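PDB 4HUJ: pyrroline-5-carboxylate reductase catalytic N-terminal domain-containing protein from Sinorhizobium meliloti, which is of unknown function but probably binds a dinucleotide cofactor such as NADP and may act as an oxidoreductase. Local coordinates for residues 161-173 and 206-220. Numbering follows the deposited sequence.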
loop_
_atom_site.group_PDB
_atom_site.type_symbol
_atom_site.label_atom_id
_atom_site.label_comp_id
_atom_site.label_asym_id
_atom_site.label_seq_id
_atom_site.Cartn_x
_atom_site.Cartn_y
_atom_site.Cartn_z
ATOM N N ASP A 161 -12.578 -12.669 4.033
ATOM C CA ASP A 161 -12.968 -14.012 4.483
ATOM C C ASP A 161 -14.152 -14.542 3.672
ATOM O O ASP A 161 -15.260 -14.008 3.765
ATOM C CB ASP A 161 -13.307 -14.007 5.983
ATOM C CG ASP A 161 -13.587 -15.407 6.537
ATOM O OD1 ASP A 161 -13.123 -16.408 5.944
ATOM O OD2 ASP A 161 -14.274 -15.505 7.578
ATOM N N LYS A 162 -13.911 -15.590 2.881
ATOM C CA LYS A 162 -14.950 -16.165 2.023
ATOM C C LYS A 162 -15.351 -17.579 2.438
ATOM O O LYS A 162 -15.487 -18.475 1.592
ATOM C CB LYS A 162 -14.532 -16.134 0.549
ATOM C CG LYS A 162 -14.280 -14.742 0.014
ATOM C CD LYS A 162 -15.085 -14.490 -1.254
ATOM C CE LYS A 162 -14.682 -13.182 -1.921
ATOM N NZ LYS A 162 -14.410 -12.076 -0.950
ATOM N N GLY A 163 -15.540 -17.769 3.743
ATOM C CA GLY A 163 -15.968 -19.052 4.295
ATOM C C GLY A 163 -14.895 -20.118 4.233
ATOM O O GLY A 163 -14.404 -20.569 5.266
ATOM N N THR A 164 -14.546 -20.532 3.017
ATOM C CA THR A 164 -13.504 -21.532 2.805
ATOM C C THR A 164 -12.274 -20.858 2.192
ATOM O O THR A 164 -11.844 -21.196 1.086
ATOM C CB THR A 164 -14.006 -22.716 1.926
ATOM O OG1 THR A 164 -15.199 -23.273 2.499
ATOM C CG2 THR A 164 -12.949 -23.828 1.807
ATOM N N GLY A 165 -11.725 -19.885 2.915
ATOM C CA GLY A 165 -10.469 -19.259 2.516
ATOM C C GLY A 165 -10.418 -17.754 2.688
ATOM O O GLY A 165 -11.451 -17.075 2.706
ATOM N N SER A 166 -9.201 -17.240 2.810
ATOM C CA SER A 166 -8.958 -15.806 2.905
ATOM C C SER A 166 -8.291 -15.311 1.631
ATOM O O SER A 166 -7.408 -15.979 1.092
ATOM C CB SER A 166 -8.076 -15.486 4.111
ATOM O OG SER A 166 -8.732 -15.849 5.317
ATOM N N ARG A 167 -8.723 -14.141 1.168
ATOM C CA ARG A 167 -8.176 -13.514 -0.035
ATOM C C ARG A 167 -6.662 -13.333 0.084
ATOM O O ARG A 167 -6.164 -12.830 1.090
ATOM C CB ARG A 167 -8.869 -12.169 -0.288
ATOM C CG ARG A 167 -8.451 -11.440 -1.575
ATOM C CD ARG A 167 -8.758 -12.277 -2.827
ATOM N NE ARG A 167 -10.197 -12.464 -3.046
ATOM C CZ ARG A 167 -10.738 -13.518 -3.662
ATOM N NH1 ARG A 167 -9.976 -14.511 -4.111
ATOM N NH2 ARG A 167 -12.054 -13.589 -3.825
ATOM N N VAL A 168 -5.940 -13.737 -0.960
ATOM C CA VAL A 168 -4.482 -13.703 -0.948
ATOM C C VAL A 168 -3.943 -12.352 -1.397
ATOM O O VAL A 168 -4.351 -11.822 -2.440
ATOM C CB VAL A 168 -3.878 -14.820 -1.840
ATOM C CG1 VAL A 168 -2.359 -14.651 -2.000
ATOM C CG2 VAL A 168 -4.207 -16.187 -1.258
ATOM N N LEU A 169 -3.025 -11.817 -0.596
ATOM C CA LEU A 169 -2.225 -10.659 -0.987
ATOM C C LEU A 169 -0.760 -11.055 -1.018
ATOM O O LEU A 169 -0.156 -11.343 0.022
ATOM C CB LEU A 169 -2.440 -9.476 -0.033
ATOM C CG LEU A 169 -3.695 -8.628 -0.257
ATOM C CD1 LEU A 169 -3.840 -7.586 0.842
ATOM C CD2 LEU A 169 -3.685 -7.952 -1.629
ATOM N N PHE A 170 -0.191 -11.093 -2.217
ATOM C CA PHE A 170 1.248 -11.288 -2.370
ATOM C C PHE A 170 2.024 -10.042 -1.934
ATOM O O PHE A 170 1.558 -8.911 -2.096
ATOM C CB PHE A 170 1.596 -11.662 -3.819
ATOM C CG PHE A 170 1.020 -12.979 -4.256
ATOM C CD1 PHE A 170 1.577 -14.177 -3.810
ATOM C CD2 PHE A 170 -0.096 -13.025 -5.094
ATOM C CE1 PHE A 170 1.041 -15.406 -4.202
ATOM C CE2 PHE A 170 -0.644 -14.251 -5.497
ATOM C CZ PHE A 170 -0.071 -15.444 -5.055
ATOM N N LEU A 171 3.200 -10.256 -1.351
ATOM C CA LEU A 171 4.105 -9.150 -1.019
ATOM C C LEU A 171 5.540 -9.571 -1.277
ATOM O O LEU A 171 5.826 -10.757 -1.435
ATOM C CB LEU A 171 3.935 -8.684 0.436
ATOM C CG LEU A 171 4.442 -9.619 1.544
ATOM C CD1 LEU A 171 4.927 -8.815 2.733
ATOM C CD2 LEU A 171 3.352 -10.606 1.967
ATOM N N SER A 172 6.436 -8.592 -1.338
ATOM C CA SER A 172 7.842 -8.855 -1.578
ATOM C C SER A 172 8.648 -7.638 -1.148
ATOM O O SER A 172 8.089 -6.570 -0.892
ATOM C CB SER A 172 8.106 -9.178 -3.052
ATOM O OG SER A 172 7.549 -8.191 -3.906
ATOM N N GLY A 173 9.958 -7.804 -1.067
ATOM C CA GLY A 173 10.818 -6.740 -0.561
ATOM C C GLY A 173 12.148 -7.292 -0.091
ATOM O O GLY A 173 12.263 -8.480 0.237
ATOM N N GLN A 206 5.057 -10.434 -9.742
ATOM C CA GLN A 206 4.165 -9.544 -8.997
ATOM C C GLN A 206 4.035 -8.140 -9.609
ATOM O O GLN A 206 3.161 -7.358 -9.219
ATOM C CB GLN A 206 4.624 -9.430 -7.535
ATOM C CG GLN A 206 3.567 -8.844 -6.597
ATOM C CD GLN A 206 4.138 -8.458 -5.241
ATOM O OE1 GLN A 206 5.122 -9.044 -4.772
ATOM N NE2 GLN A 206 3.524 -7.465 -4.606
ATOM N N GLN A 207 4.918 -7.801 -10.543
ATOM C CA GLN A 207 4.838 -6.495 -11.181
ATOM C C GLN A 207 3.698 -6.480 -12.193
ATOM O O GLN A 207 3.363 -7.513 -12.769
ATOM C CB GLN A 207 6.164 -6.157 -11.861
ATOM C CG GLN A 207 6.321 -4.680 -12.187
ATOM C CD GLN A 207 7.724 -4.345 -12.644
ATOM O OE1 GLN A 207 8.051 -4.454 -13.826
ATOM N NE2 GLN A 207 8.560 -3.934 -11.711
ATOM N N PHE A 208 3.107 -5.307 -12.409
ATOM C CA PHE A 208 2.068 -5.146 -13.418
ATOM C C PHE A 208 2.468 -5.832 -14.729
ATOM O O PHE A 208 3.615 -5.713 -15.179
ATOM C CB PHE A 208 1.782 -3.660 -13.668
ATOM C CG PHE A 208 0.668 -3.422 -14.648
ATOM C CD1 PHE A 208 -0.665 -3.500 -14.237
ATOM C CD2 PHE A 208 0.946 -3.138 -15.980
ATOM C CE1 PHE A 208 -1.705 -3.290 -15.146
ATOM C CE2 PHE A 208 -0.084 -2.927 -16.896
ATOM C CZ PHE A 208 -1.411 -3.003 -16.479
ATOM N N GLY A 209 1.525 -6.572 -15.302
ATOM C CA GLY A 209 1.760 -7.307 -16.548
ATOM C C GLY A 209 2.194 -8.747 -16.340
ATOM O O GLY A 209 2.302 -9.520 -17.304
ATOM N N ARG A 210 2.421 -9.121 -15.085
ATOM C CA ARG A 210 2.946 -10.452 -14.755
ATOM C C ARG A 210 1.863 -11.337 -14.111
ATOM O O ARG A 210 0.813 -10.825 -13.701
ATOM C CB ARG A 210 4.193 -10.328 -13.870
ATOM C CG ARG A 210 5.328 -9.465 -14.462
ATOM C CD ARG A 210 5.781 -10.010 -15.803
ATOM N NE ARG A 210 7.029 -9.393 -16.235
ATOM C CZ ARG A 210 7.825 -9.890 -17.177
ATOM N NH1 ARG A 210 7.504 -11.018 -17.804
ATOM N NH2 ARG A 210 8.947 -9.257 -17.494
ATOM N N PRO A 211 2.105 -12.665 -14.020
ATOM C CA PRO A 211 1.019 -13.610 -13.721
ATOM C C PRO A 211 0.218 -13.433 -12.426
ATOM O O PRO A 211 -0.945 -13.857 -12.379
ATOM C CB PRO A 211 1.725 -14.968 -13.727
ATOM C CG PRO A 211 2.850 -14.781 -14.690
ATOM C CD PRO A 211 3.335 -13.377 -14.429
ATOM N N LEU A 212 0.810 -12.849 -11.385
ATOM C CA LEU A 212 0.106 -12.765 -10.099
ATOM C C LEU A 212 -0.727 -11.503 -9.925
ATOM O O LEU A 212 -1.483 -11.378 -8.956
ATOM C CB LEU A 212 1.058 -12.953 -8.913
ATOM C CG LEU A 212 1.784 -14.297 -8.858
ATOM C CD1 LEU A 212 2.605 -14.411 -7.576
ATOM C CD2 LEU A 212 0.834 -15.496 -9.005
ATOM N N VAL A 213 -0.599 -10.573 -10.862
ATOM C CA VAL A 213 -1.399 -9.345 -10.826
ATOM C C VAL A 213 -2.808 -9.634 -11.337
ATOM O O VAL A 213 -2.982 -10.282 -12.378
ATOM C CB VAL A 213 -0.730 -8.199 -11.619
ATOM C CG1 VAL A 213 -1.618 -6.960 -11.650
ATOM C CG2 VAL A 213 0.612 -7.857 -11.004
ATOM N N ALA A 214 -3.799 -9.171 -10.574
ATOM C CA ALA A 214 -5.222 -9.311 -10.894
ATOM C C ALA A 214 -5.695 -10.758 -10.822
ATOM O O ALA A 214 -6.685 -11.137 -11.456
ATOM C CB ALA A 214 -5.547 -8.679 -12.252
ATOM N N LEU A 215 -4.982 -11.563 -10.042
ATOM C CA LEU A 215 -5.326 -12.963 -9.869
ATOM C C LEU A 215 -5.979 -13.131 -8.504
ATOM O O LEU A 215 -5.360 -12.845 -7.474
ATOM C CB LEU A 215 -4.073 -13.839 -10.002
ATOM C CG LEU A 215 -4.222 -15.363 -9.922
ATOM C CD1 LEU A 215 -4.967 -15.909 -11.137
ATOM C CD2 LEU A 215 -2.841 -15.999 -9.824
ATOM N N ASN A 216 -7.239 -13.566 -8.503
ATOM C CA ASN A 216 -7.972 -13.768 -7.258
ATOM C C ASN A 216 -7.798 -15.182 -6.724
ATOM O O ASN A 216 -8.307 -16.151 -7.307
ATOM C CB ASN A 216 -9.461 -13.459 -7.438
ATOM C CG ASN A 216 -9.719 -12.026 -7.854
ATOM O OD1 ASN A 216 -8.926 -11.129 -7.576
ATOM N ND2 ASN A 216 -10.854 -11.804 -8.517
ATOM N N LEU A 217 -7.062 -15.287 -5.621
ATOM C CA LEU A 217 -6.840 -16.561 -4.952
ATOM C C LEU A 217 -7.263 -16.513 -3.490
ATOM O O LEU A 217 -7.327 -15.438 -2.883
ATOM C CB LEU A 217 -5.366 -16.964 -5.042
ATOM C CG LEU A 217 -4.707 -17.021 -6.422
ATOM C CD1 LEU A 217 -3.228 -17.338 -6.248
ATOM C CD2 LEU A 217 -5.394 -18.055 -7.316
ATOM N N LEU A 218 -7.539 -17.694 -2.939
ATOM C CA LEU A 218 -7.837 -17.854 -1.519
ATOM C C LEU A 218 -6.850 -18.820 -0.886
ATOM O O LEU A 218 -6.373 -19.749 -1.544
ATOM C CB LEU A 218 -9.251 -18.417 -1.322
ATOM C CG LEU A 218 -10.434 -17.636 -1.887
ATOM C CD1 LEU A 218 -11.677 -18.510 -1.779
ATOM C CD2 LEU A 218 -10.626 -16.311 -1.149
ATOM N N LYS A 219 -6.543 -18.600 0.387
ATOM C CA LYS A 219 -5.773 -19.573 1.161
ATOM C C LYS A 219 -6.754 -20.246 2.108
ATOM O O LYS A 219 -7.340 -19.578 2.966
ATOM C CB LYS A 219 -4.632 -18.910 1.941
ATOM C CG LYS A 219 -3.694 -19.914 2.618
ATOM C CD LYS A 219 -2.609 -19.239 3.455
ATOM C CE LYS A 219 -1.632 -20.282 4.006
ATOM N NZ LYS A 219 -0.605 -19.669 4.897
ATOM N N ASP A 220 -6.956 -21.551 1.930
ATOM C CA ASP A 220 -7.946 -22.277 2.727
ATOM C C ASP A 220 -7.318 -23.037 3.893
ATOM O O ASP A 220 -8.015 -23.389 4.855
ATOM C CB ASP A 220 -8.807 -23.208 1.853
ATOM C CG ASP A 220 -7.994 -24.287 1.139
ATOM O OD1 ASP A 220 -6.814 -24.049 0.789
ATOM O OD2 ASP A 220 -8.555 -25.383 0.909
HETATM O O HOH W 1 -5.680 -13.020 -4.567
#
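Ser166 and Lys219 form an antiparallel hydrogen-bonded pair, Ser166 N to Lys219 O at 3.0 Å and Lys219 N to Ser166 O at 2.8 Å, and Val168 N reaches Leu217 O (2.9 Å) one step further on. Past this the chains part, and a water receives the N-H of Leu217 and lies within bonding distance of the carbonyl oxygens of Val168 and Leu215. Leu217 O also takes a weak bond from Arg167 NH1 (3.1 Å, 142° at the hydrogen). Arg167 starts with CG anti to its backbone N (chi1 -176°) and then folds at chi2 and chi3, which brings the guanidinium back edge-on to the Leu217 backbone, between Leu218 CD2 over one face and Asn216 CB over the other. Phe170 is sandwiched too: Leu212 CD1 sits 3.6 Å above the ring centroid in a CH-pi contact, Val168 CG1 covers the opposite face, and Leu217 CD1 meets the edge at CZ. With a serine at Phe170, Leu212 CD1 and Leu217 CD1 would probably face a gap where the ring had been, and the 207-217 segment would lose much of its apolar grip on strand 166-173. Farther along, Ser172 OG donates to Gln206 OE1 (2.7 Å) from above the amide plane, while Gln206 NE2 bonds Lys146 O. The C-terminal tail thus adds a short antiparallel edge strand to strand 166-173 in the mixed sheet of what is probably a Rossmann-type dinucleotide-binding domain.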